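Local coordinates for heme oxygenase 1 (Synechocystis sp., PDB 1WE1), which binds heme b and probably opens its ring to biliverdin IXalpha with release of iron and carbon monoxide, a key step toward photosynthetic antenna chromophores, at residues Y50-E55 / R108-A113; Q103-R108 / A197-M202; A114-L119 / A185-D190; V121-T126 / V189-D194. One frame throughout, in Å; residues are numbered along the deposited sequence.

Contact 1 (Y50-E55 / R108-A113); sequences YSAMEE and RVRQVA
Val109 meets the backbone of the facing helix with one methyl, CG1, which lies 3.9 Å from Met53 CA and also packs against the CB atoms of Ala52 and Met53. With CG1 anti to the backbone N (chi1 175°), it is this branch of Val109 that faces the 50-55 segment. Beside it the Arg110 side chain bends at chi2 and brings its guanidinium over the small Ala52, whose CB sits 3.6 Å above the guanidinium plane, off-centre toward the rim; Arg110 NH2 comes to 3.5 Å from Ala52 CA. Glu55, fully extended, lies on the outer side of the contact, with OE1 3.5 Å from Arg110 NH2. This salt bridge is purely electrostatic, since the oxygen stands well out of the guanidinium plane and receives no N-H. These contacts join helices 36-59 and 100-115 of the all-helical heme oxygenase fold, which run nearly parallel here, 17° apart with axes 9.4 Å from each other. The firmer partner of Arg110 lies just beyond the segment, where its NE forms a salt bridge with Glu56. On the inner side the tail of Met53 turns away from Val109 and packs against Arg127 and Tyr128 of helix 120-146.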
# COMPACT_ATOMS: atom_id res chain seq x y z
N TYR A 50 5.09 3.39 4.39
CA TYR A 50 4.94 4.67 3.70
C TYR A 50 5.87 5.70 4.29
O TYR A 50 6.39 6.54 3.57
CB TYR A 50 3.50 5.17 3.77
CG TYR A 50 2.60 4.51 2.76
CD1 TYR A 50 2.47 5.03 1.46
CD2 TYR A 50 1.90 3.35 3.08
CE1 TYR A 50 1.63 4.41 0.52
CE2 TYR A 50 1.06 2.73 2.14
CZ TYR A 50 0.93 3.26 0.88
OH TYR A 50 0.08 2.66 -0.02
N SER A 51 6.08 5.66 5.60
CA SER A 51 6.99 6.62 6.21
C SER A 51 8.35 6.48 5.55
O SER A 51 8.91 7.47 5.07
CB SER A 51 7.11 6.39 7.72
OG SER A 51 5.91 6.71 8.38
N ALA A 52 8.86 5.25 5.53
CA ALA A 52 10.16 4.94 4.93
C ALA A 52 10.26 5.43 3.49
O ALA A 52 11.17 6.17 3.13
CB ALA A 52 10.41 3.44 4.98
N MET A 53 9.29 5.02 2.69
CA MET A 53 9.22 5.38 1.28
C MET A 53 9.12 6.89 1.04
O MET A 53 9.83 7.42 0.20
CB MET A 53 8.03 4.65 0.67
CG MET A 53 7.76 4.89 -0.79
SD MET A 53 6.64 3.59 -1.37
CE MET A 53 5.31 3.66 -0.12
N GLU A 54 8.25 7.57 1.77
CA GLU A 54 8.09 9.01 1.58
C GLU A 54 9.28 9.84 2.04
O GLU A 54 9.55 10.92 1.50
CB GLU A 54 6.80 9.48 2.27
CG GLU A 54 5.60 9.39 1.34
CD GLU A 54 4.34 8.91 2.03
OE1 GLU A 54 3.95 9.50 3.06
OE2 GLU A 54 3.73 7.95 1.51
N GLU A 55 10.01 9.34 3.03
CA GLU A 55 11.19 10.04 3.52
C GLU A 55 12.31 9.93 2.45
O GLU A 55 12.90 10.94 2.06
CB GLU A 55 11.66 9.41 4.83
CG GLU A 55 12.83 10.09 5.49
CD GLU A 55 13.15 9.47 6.85
OE1 GLU A 55 14.17 8.76 6.97
OE2 GLU A 55 12.37 9.70 7.80
N ARG A 108 13.53 -3.51 2.96
CA ARG A 108 13.79 -3.52 1.54
C ARG A 108 13.78 -2.11 0.95
O ARG A 108 14.64 -1.76 0.14
CB ARG A 108 12.76 -4.38 0.80
CG ARG A 108 12.82 -4.21 -0.72
CD ARG A 108 14.19 -4.62 -1.27
NE ARG A 108 14.42 -6.04 -1.04
CZ ARG A 108 14.01 -7.01 -1.86
NH1 ARG A 108 14.26 -8.27 -1.55
NH2 ARG A 108 13.39 -6.72 -3.00
N VAL A 109 12.81 -1.29 1.35
CA VAL A 109 12.71 0.08 0.84
C VAL A 109 14.01 0.83 1.11
O VAL A 109 14.58 1.46 0.23
CB VAL A 109 11.53 0.84 1.52
CG1 VAL A 109 11.53 2.30 1.08
CG2 VAL A 109 10.21 0.19 1.16
N ARG A 110 14.47 0.73 2.36
CA ARG A 110 15.68 1.39 2.79
C ARG A 110 16.91 0.88 2.06
O ARG A 110 17.81 1.65 1.73
CB ARG A 110 15.85 1.21 4.31
CG ARG A 110 14.92 2.10 5.12
CD ARG A 110 15.23 3.56 4.83
NE ARG A 110 14.25 4.52 5.35
CZ ARG A 110 13.86 4.58 6.62
NH1 ARG A 110 14.34 3.74 7.53
NH2 ARG A 110 12.98 5.51 6.98
N GLN A 111 16.95 -0.43 1.81
CA GLN A 111 18.07 -1.05 1.13
C GLN A 111 18.14 -0.53 -0.30
O GLN A 111 19.15 0.01 -0.75
CB GLN A 111 17.90 -2.57 1.11
CG GLN A 111 19.20 -3.36 1.15
CD GLN A 111 20.30 -2.73 0.32
OE1 GLN A 111 21.25 -2.14 0.85
NE2 GLN A 111 20.18 -2.85 -1.00
N VAL A 112 17.04 -0.70 -1.01
CA VAL A 112 16.94 -0.26 -2.38
C VAL A 112 17.32 1.21 -2.51
O VAL A 112 17.94 1.61 -3.49
CB VAL A 112 15.51 -0.51 -2.90
CG1 VAL A 112 15.12 0.53 -3.93
CG2 VAL A 112 15.43 -1.91 -3.51
N ALA A 113 16.98 2.02 -1.51
CA ALA A 113 17.30 3.44 -1.57
C ALA A 113 18.79 3.74 -1.45
O ALA A 113 19.23 4.83 -1.80
CB ALA A 113 16.53 4.20 -0.49

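Contact 2 (Q103-R108 / A197-M202); sequences QAYVDR and AMNMKM
Two methionines and an asparagine from a single stretch of helix, Met198, Asn199 and Met202, all converge on the ring of Tyr105. Over one face of the ring lies Met198 CB, in a CH-pi contact 4.2 Å from the centroid and 17° off the normal, while Met198 SD stands obliquely to the same ring. Met202 arrives at the edge instead: its side chain crosses the tyrosine at about a right angle and puts CE 3.5 Å from Tyr105 CD2. Both sulfurs make Met-aromatic contacts. Farther along the rim, the amide of Asn199 is turned perpendicular to the ring, with OD1 in the ring plane 3.5 Å from Tyr105 CE2. Asn199 ND2 donates to Tyr105 OH across 3.1 Å in a rather bent bond (141°). Met198 bends at chi3 (-89°) and carries its methyl CE to 3.7 Å from Arg108 CG, touching the aliphatic part of that arginine, whose charged end pairs with Glu191 and Asp194. The pairing joins helix 100-115 to the 197-202 segment of helix 182-205 in near-antiparallel fashion. Asn199 also belongs to the heme pocket and touches the cofactor, and its ND2 donates to Ala195 O as well. Methionine carbons and sulfurs thus pack on one face and one edge of the buried Tyr105, whereas its hydroxyl accepts from an amide itself anchored to its own helix, coupling ring and pocket residue.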
# COMPACT_ATOMS: atom_id res chain seq x y z
N GLN A 103 8.47 -5.20 8.89
CA GLN A 103 9.84 -4.73 9.05
C GLN A 103 10.66 -5.10 7.82
O GLN A 103 11.47 -4.30 7.34
CB GLN A 103 10.47 -5.33 10.31
CG GLN A 103 11.89 -4.84 10.60
CD GLN A 103 11.96 -3.34 10.84
OE1 GLN A 103 11.45 -2.83 11.84
NE2 GLN A 103 12.59 -2.62 9.91
N ALA A 104 10.45 -6.31 7.32
CA ALA A 104 11.16 -6.77 6.13
C ALA A 104 10.81 -5.81 4.98
O ALA A 104 11.67 -5.43 4.19
CB ALA A 104 10.75 -8.20 5.78
N TYR A 105 9.54 -5.42 4.91
CA TYR A 105 9.10 -4.50 3.88
C TYR A 105 9.91 -3.21 3.99
O TYR A 105 10.57 -2.80 3.04
CB TYR A 105 7.61 -4.20 4.06
CG TYR A 105 6.91 -3.71 2.80
CD1 TYR A 105 7.59 -2.97 1.83
CD2 TYR A 105 5.55 -3.96 2.60
CE1 TYR A 105 6.93 -2.48 0.69
CE2 TYR A 105 4.88 -3.48 1.47
CZ TYR A 105 5.57 -2.74 0.52
OH TYR A 105 4.89 -2.25 -0.57
N VAL A 106 9.85 -2.57 5.16
CA VAL A 106 10.57 -1.33 5.42
C VAL A 106 12.05 -1.49 5.11
O VAL A 106 12.68 -0.58 4.56
CB VAL A 106 10.44 -0.88 6.91
CG1 VAL A 106 11.52 0.14 7.26
CG2 VAL A 106 9.08 -0.31 7.16
N ASP A 107 12.59 -2.64 5.50
CA ASP A 107 14.01 -2.95 5.28
C ASP A 107 14.37 -2.91 3.80
O ASP A 107 15.39 -2.34 3.42
CB ASP A 107 14.34 -4.33 5.87
CG ASP A 107 14.49 -4.30 7.39
OD1 ASP A 107 14.59 -5.39 8.00
OD2 ASP A 107 14.53 -3.21 7.99
N ARG A 108 13.53 -3.51 2.96
CA ARG A 108 13.79 -3.52 1.54
C ARG A 108 13.78 -2.11 0.95
O ARG A 108 14.64 -1.76 0.14
CB ARG A 108 12.76 -4.38 0.80
CG ARG A 108 12.82 -4.21 -0.72
CD ARG A 108 14.19 -4.62 -1.27
NE ARG A 108 14.42 -6.04 -1.04
CZ ARG A 108 14.01 -7.01 -1.86
NH1 ARG A 108 14.26 -8.27 -1.55
NH2 ARG A 108 13.39 -6.72 -3.00
N ALA A 197 4.66 -9.41 -3.15
CA ALA A 197 4.85 -10.53 -2.25
C ALA A 197 4.97 -10.03 -0.82
O ALA A 197 4.47 -10.67 0.11
CB ALA A 197 6.08 -11.31 -2.65
N MET A 198 5.63 -8.89 -0.63
CA MET A 198 5.79 -8.34 0.71
C MET A 198 4.48 -7.86 1.33
O MET A 198 4.30 -7.89 2.55
CB MET A 198 6.82 -7.22 0.68
CG MET A 198 8.20 -7.74 0.36
SD MET A 198 9.49 -6.51 0.49
CE MET A 198 9.48 -5.83 -1.20
N ASN A 199 3.55 -7.42 0.48
CA ASN A 199 2.25 -6.98 0.96
C ASN A 199 1.50 -8.24 1.34
O ASN A 199 0.87 -8.31 2.39
CB ASN A 199 1.51 -6.23 -0.15
CG ASN A 199 1.96 -4.81 -0.28
OD1 ASN A 199 1.53 -3.95 0.48
ND2 ASN A 199 2.86 -4.54 -1.21
N MET A 200 1.58 -9.23 0.47
CA MET A 200 0.91 -10.48 0.69
C MET A 200 1.36 -11.16 1.98
O MET A 200 0.57 -11.82 2.65
CB MET A 200 1.12 -11.40 -0.51
CG MET A 200 0.46 -10.90 -1.77
SD MET A 200 0.22 -12.20 -3.00
CE MET A 200 1.69 -11.98 -4.04
N LYS A 201 2.63 -11.00 2.34
CA LYS A 201 3.11 -11.63 3.56
C LYS A 201 2.52 -10.94 4.80
O LYS A 201 2.26 -11.60 5.81
CB LYS A 201 4.64 -11.63 3.61
CG LYS A 201 5.17 -12.62 4.63
CD LYS A 201 6.65 -12.94 4.47
CE LYS A 201 7.08 -13.96 5.53
NZ LYS A 201 8.41 -14.57 5.24
N MET A 202 2.29 -9.63 4.72
CA MET A 202 1.69 -8.92 5.83
C MET A 202 0.25 -9.43 6.04
O MET A 202 -0.19 -9.62 7.18
CB MET A 202 1.68 -7.42 5.57
CG MET A 202 3.05 -6.78 5.65
SD MET A 202 3.06 -4.96 5.56
CE MET A 202 2.41 -4.68 3.91

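Contact 3 (A114-L119 / A185-D190); sequences ATAPEL and AERIVD
The Arg187 guanidinium receives Glu118 OE2 at its edge, squarely in its plane, and Ala116 CB also lies near that plane, while Leu119 CD2 approaches obliquely. The arginine grips end-on: NH2 and NH1 both donate to the one oxygen, Glu118 OE2, with NH2 at 2.8 Å and NH1 at 3.0 Å. From the arginine side the geometry is flat, but the carboxylate is turned 64° against the guanidinium, so the two groups do not form the coplanar paired bridge that uses both oxygens. NH1 meets the anti lone pair of Glu118 OE2, whereas NH2 comes from above the carboxylate plane. Glu118 reaches this place with CG between its backbone N and carbonyl carbon (chi1 67°), a sterically crowded setting, and with a further bend at chi2. Replacing Glu118 by an alanine would probably leave the Arg187 guanidinium without its counter-charge here and set it free to swing toward solvent. Beside the ion pair, aliphatic side chains pack on each other and on backbone carbonyls. Leu119 CD2 lies 3.5 Å from Arg187 O and 4.1 Å from Ile188 CG1, and the Ile188 tip, CD1, rests 3.8 Å from Glu118 O. The contact lies at the surface, where the chain leaves helix 100-115 at Ala116 and makes a short 3-10 turn before helix 120-146. Pro117 in that turn packs on Phe60 and Leu66, while from helix 182-205 Ile188 reaches onward to Ile180 and to Val121 and Ala122 of helix 120-146.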
# COMPACT_ATOMS: atom_id res chain seq x y z
N ALA A 114 19.58 2.79 -0.97
CA ALA A 114 21.02 3.02 -0.81
C ALA A 114 21.88 2.54 -2.00
O ALA A 114 22.93 3.11 -2.28
CB ALA A 114 21.52 2.36 0.48
N THR A 115 21.41 1.51 -2.70
CA THR A 115 22.15 0.94 -3.81
C THR A 115 21.46 0.97 -5.18
O THR A 115 22.13 0.90 -6.20
CB THR A 115 22.55 -0.52 -3.49
OG1 THR A 115 21.37 -1.32 -3.37
CG2 THR A 115 23.32 -0.58 -2.17
N ALA A 116 20.14 1.10 -5.20
CA ALA A 116 19.41 1.14 -6.47
C ALA A 116 18.18 2.03 -6.43
O ALA A 116 17.09 1.60 -6.75
CB ALA A 116 19.01 -0.27 -6.87
N PRO A 117 18.36 3.31 -6.07
CA PRO A 117 17.24 4.26 -5.99
C PRO A 117 16.21 4.16 -7.10
O PRO A 117 15.05 4.53 -6.90
CB PRO A 117 17.94 5.62 -5.96
CG PRO A 117 19.27 5.35 -6.58
CD PRO A 117 19.63 4.03 -5.97
N GLU A 118 16.61 3.67 -8.27
CA GLU A 118 15.65 3.58 -9.36
C GLU A 118 14.60 2.51 -9.10
O GLU A 118 13.49 2.58 -9.64
CB GLU A 118 16.33 3.34 -10.73
CG GLU A 118 17.03 2.00 -10.92
CD GLU A 118 18.34 1.87 -10.15
OE1 GLU A 118 18.87 2.91 -9.68
OE2 GLU A 118 18.84 0.73 -10.02
N LEU A 119 14.93 1.52 -8.27
CA LEU A 119 13.98 0.47 -7.94
C LEU A 119 12.82 1.02 -7.10
O LEU A 119 11.79 0.37 -6.92
CB LEU A 119 14.69 -0.67 -7.20
CG LEU A 119 15.69 -1.43 -8.09
CD1 LEU A 119 16.24 -2.64 -7.35
CD2 LEU A 119 14.98 -1.87 -9.37
N ALA A 185 14.55 -1.24 -16.73
CA ALA A 185 13.10 -1.20 -16.70
C ALA A 185 12.57 -2.58 -16.34
O ALA A 185 11.45 -2.73 -15.86
CB ALA A 185 12.55 -0.77 -18.06
N GLU A 186 13.39 -3.59 -16.58
CA GLU A 186 12.99 -4.95 -16.26
C GLU A 186 13.33 -5.31 -14.82
O GLU A 186 12.69 -6.17 -14.23
CB GLU A 186 13.63 -5.92 -17.26
CG GLU A 186 13.01 -5.81 -18.66
CD GLU A 186 13.57 -6.81 -19.67
OE1 GLU A 186 12.96 -6.95 -20.76
OE2 GLU A 186 14.61 -7.45 -19.39
N ARG A 187 14.33 -4.63 -14.25
CA ARG A 187 14.72 -4.87 -12.86
C ARG A 187 13.65 -4.24 -11.95
O ARG A 187 13.47 -4.65 -10.80
CB ARG A 187 16.08 -4.23 -12.55
CG ARG A 187 17.29 -5.02 -13.00
CD ARG A 187 18.57 -4.44 -12.38
NE ARG A 187 18.76 -3.03 -12.75
CZ ARG A 187 18.81 -2.02 -11.88
NH1 ARG A 187 18.70 -2.25 -10.57
NH2 ARG A 187 18.96 -0.78 -12.32
N ILE A 188 12.99 -3.22 -12.50
CA ILE A 188 11.93 -2.49 -11.83
C ILE A 188 10.69 -3.37 -11.78
O ILE A 188 10.03 -3.48 -10.74
CB ILE A 188 11.62 -1.17 -12.59
CG1 ILE A 188 12.84 -0.24 -12.53
CG2 ILE A 188 10.36 -0.51 -12.02
CD1 ILE A 188 12.61 1.13 -13.09
N VAL A 189 10.37 -3.98 -12.91
CA VAL A 189 9.22 -4.86 -12.96
C VAL A 189 9.43 -6.00 -11.96
O VAL A 189 8.53 -6.34 -11.18
CB VAL A 189 9.03 -5.43 -14.37
CG1 VAL A 189 7.94 -6.50 -14.38
CG2 VAL A 189 8.65 -4.31 -15.31
N ASP A 190 10.61 -6.59 -11.96
CA ASP A 190 10.86 -7.67 -11.02
C ASP A 190 10.71 -7.20 -9.57
O ASP A 190 10.17 -7.92 -8.74
CB ASP A 190 12.24 -8.28 -11.25
CG ASP A 190 12.26 -9.19 -12.47
OD1 ASP A 190 13.37 -9.59 -12.90
OD2 ASP A 190 11.16 -9.49 -13.01

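Contact 4 (V121-T126 / V189-D194); sequences VAHSYT and VDEAND. With HEM (protoporphyrin IX containing Fe), chain H.
His123 and Glu191 are brought together by their side-chain torsions: the histidine CG stands anti to its carbonyl carbon (chi1 -79°), and the glutamate leaves its helix with CG anti to the backbone N, then bends at chi2. His123 NE2 donates to Glu191 OE1 at 3.2 Å, meeting the anti side of the carboxylate, with ring and carboxylate steeply inclined. The same oxygen forms a salt bridge with Arg108, so this buried charge is held by two donors. Below, Ala122 CB touches Glu191 CB and Ala192 N, each at 3.6 Å; small residues let the axes approach to 8.3 Å at a crossing angle of -49°. Thr126 OG1 bonds back to Ala122 O and packs on Ala192 CB. Tyr125 has Ala192 CB at its ring edge and faces the heme, whose methyl CMA lies 3.5 Å above one ring face. Tyr125 OH donates to heme propionate O1A at 2.7 Å. A phenylalanine at Tyr125 would probably cost this propionate oxygen that donor and weaken the heme's hold on this side. Helix 120-146 packs across helix 182-205 here and presents Tyr125 and Thr126 to the heme pocket, with Leu9 of helix 5-12 touching Tyr125 and Ala192 and helix 100-115 backing His123 and Glu191.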
# COMPACT_ATOMS: atom_id res chain seq x y z
N VAL A 121 10.88 3.21 -7.94
CA VAL A 121 9.72 3.46 -8.79
C VAL A 121 8.81 2.24 -8.77
O VAL A 121 7.62 2.34 -9.02
CB VAL A 121 10.12 3.77 -10.25
CG1 VAL A 121 11.01 2.68 -10.79
CG2 VAL A 121 8.87 3.90 -11.12
N ALA A 122 9.38 1.08 -8.45
CA ALA A 122 8.59 -0.15 -8.38
C ALA A 122 7.72 -0.10 -7.14
O ALA A 122 6.57 -0.54 -7.14
CB ALA A 122 9.51 -1.35 -8.32
N HIS A 123 8.29 0.46 -6.07
CA HIS A 123 7.60 0.60 -4.79
C HIS A 123 6.54 1.68 -4.85
O HIS A 123 5.44 1.50 -4.33
CB HIS A 123 8.62 0.87 -3.70
CG HIS A 123 9.32 -0.36 -3.23
ND1 HIS A 123 8.66 -1.39 -2.59
CD2 HIS A 123 10.60 -0.78 -3.39
CE1 HIS A 123 9.50 -2.38 -2.38
NE2 HIS A 123 10.68 -2.04 -2.86
N SER A 124 6.87 2.80 -5.48
CA SER A 124 5.93 3.90 -5.65
C SER A 124 4.77 3.36 -6.49
O SER A 124 3.60 3.61 -6.21
CB SER A 124 6.59 5.07 -6.38
OG SER A 124 5.64 6.02 -6.85
N TYR A 125 5.11 2.60 -7.53
CA TYR A 125 4.10 2.05 -8.40
C TYR A 125 3.20 1.11 -7.62
O TYR A 125 1.99 1.34 -7.54
CB TYR A 125 4.74 1.29 -9.59
CG TYR A 125 3.75 0.43 -10.37
CD1 TYR A 125 2.76 1.01 -11.16
CD2 TYR A 125 3.77 -0.96 -10.24
CE1 TYR A 125 1.80 0.22 -11.81
CE2 TYR A 125 2.82 -1.76 -10.88
CZ TYR A 125 1.84 -1.16 -11.65
OH TYR A 125 0.89 -1.96 -12.24
N THR A 126 3.78 0.08 -7.02
CA THR A 126 3.00 -0.91 -6.26
C THR A 126 2.03 -0.35 -5.22
O THR A 126 0.92 -0.82 -5.11
CB THR A 126 3.92 -1.94 -5.60
OG1 THR A 126 4.67 -2.61 -6.62
CG2 THR A 126 3.11 -2.97 -4.84
N VAL A 189 10.37 -3.98 -12.91
CA VAL A 189 9.22 -4.86 -12.96
C VAL A 189 9.43 -6.00 -11.96
O VAL A 189 8.53 -6.34 -11.18
CB VAL A 189 9.03 -5.43 -14.37
CG1 VAL A 189 7.94 -6.50 -14.38
CG2 VAL A 189 8.65 -4.31 -15.31
N ASP A 190 10.61 -6.59 -11.96
CA ASP A 190 10.86 -7.67 -11.02
C ASP A 190 10.71 -7.20 -9.57
O ASP A 190 10.17 -7.92 -8.74
CB ASP A 190 12.24 -8.28 -11.25
CG ASP A 190 12.26 -9.19 -12.47
OD1 ASP A 190 13.37 -9.59 -12.90
OD2 ASP A 190 11.16 -9.49 -13.01
N GLU A 191 11.17 -5.99 -9.28
CA GLU A 191 11.08 -5.44 -7.93
C GLU A 191 9.60 -5.25 -7.54
O GLU A 191 9.23 -5.45 -6.38
CB GLU A 191 11.83 -4.11 -7.85
CG GLU A 191 11.90 -3.50 -6.45
CD GLU A 191 12.71 -4.34 -5.47
OE1 GLU A 191 12.79 -3.97 -4.29
OE2 GLU A 191 13.29 -5.36 -5.89
N ALA A 192 8.77 -4.88 -8.50
CA ALA A 192 7.36 -4.68 -8.25
C ALA A 192 6.72 -5.99 -7.78
O ALA A 192 5.95 -6.01 -6.82
CB ALA A 192 6.67 -4.17 -9.51
N ASN A 193 7.03 -7.08 -8.47
CA ASN A 193 6.50 -8.38 -8.09
C ASN A 193 7.02 -8.77 -6.70
O ASN A 193 6.40 -9.56 -5.98
CB ASN A 193 6.88 -9.45 -9.12
CG ASN A 193 6.01 -9.39 -10.37
OD1 ASN A 193 4.81 -9.69 -10.32
ND2 ASN A 193 6.60 -8.99 -11.49
N ASP A 194 8.17 -8.20 -6.33
CA ASP A 194 8.74 -8.46 -5.02
C ASP A 194 7.88 -7.76 -3.97
O ASP A 194 7.48 -8.36 -2.97
CB ASP A 194 10.19 -7.94 -4.93
CG ASP A 194 11.22 -8.97 -5.38
OD1 ASP A 194 11.13 -9.46 -6.53
OD2 ASP A 194 12.13 -9.28 -4.58
CHA HEM H . -4.98 -1.92 -9.83
CHB HEM H . -1.69 -2.66 -6.36
CHC HEM H . -4.88 -5.60 -4.20
CHD HEM H . -8.38 -3.58 -6.78
C1A HEM H . -3.73 -1.95 -9.17
C2A HEM H . -2.47 -1.41 -9.66
C3A HEM H . -1.53 -1.66 -8.70
C4A HEM H . -2.25 -2.30 -7.59
CMA HEM H . -0.07 -1.35 -8.72
CAA HEM H . -2.28 -0.65 -10.97
CBA HEM H . -2.24 -1.52 -12.25
CGA HEM H . -2.04 -0.80 -13.45
O1A HEM H . -0.84 -0.83 -13.93
O2A HEM H . -2.94 -0.16 -14.03
C1B HEM H . -2.26 -3.57 -5.46
C2B HEM H . -1.55 -4.20 -4.35
C3B HEM H . -2.46 -4.99 -3.71
C4B HEM H . -3.70 -4.89 -4.47
CMB HEM H . -0.09 -3.97 -4.02
CAB HEM H . -2.30 -5.78 -2.42
CBB HEM H . -1.28 -6.94 -2.50
C1C HEM H . -6.13 -5.26 -4.64
C2C HEM H . -7.39 -5.72 -4.08
C3C HEM H . -8.34 -5.34 -4.96
C4C HEM H . -7.72 -4.39 -5.86
CMC HEM H . -7.53 -6.48 -2.77
CAC HEM H . -9.79 -5.81 -5.03
CBC HEM H . -10.71 -4.90 -4.17
C1D HEM H . -7.77 -2.91 -7.86
C2D HEM H . -8.50 -2.25 -8.94
C3D HEM H . -7.55 -1.75 -9.77
C4D HEM H . -6.23 -2.15 -9.23
CMD HEM H . -9.99 -2.22 -9.02
CAD HEM H . -7.70 -0.93 -11.03
CBD HEM H . -7.64 -1.83 -12.35
CGD HEM H . -7.50 -1.07 -13.53
O1D HEM H . -6.68 -0.08 -13.57
O2D HEM H . -8.17 -1.36 -14.57
NA HEM H . -3.57 -2.51 -7.92
NB HEM H . -3.57 -3.99 -5.52
NC HEM H . -6.35 -4.39 -5.72
ND HEM H . -6.39 -2.79 -8.04
FE HEM H . -4.97 -3.42 -6.82
O HOH W 1 -5.14 -1.88 -5.91

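Overall arrangement
From the N terminus, helix 36-59 supplies the first half of contact 1, whose loop closes when 50-55 meets 108-113 on helix 100-115. Contact 2 has already opened at 103-108, so the two cross, sharing Arg108. Its loop closes last, at 197-202 on helix 182-205. Contacts 3 and 4 follow contact 1 in series and nest inside the loop of contact 2: they open at 114-119 and 121-126 and end on the overlapping segments 185-190 and 189-194, sharing Val189 and Asp190. Helix 182-205 thereby binds helix 100-115, the following turn and helix 120-146, with helix 36-59 joined on through contact 1. The shared Arg108 also ties contacts 1 and 2 to contact 4.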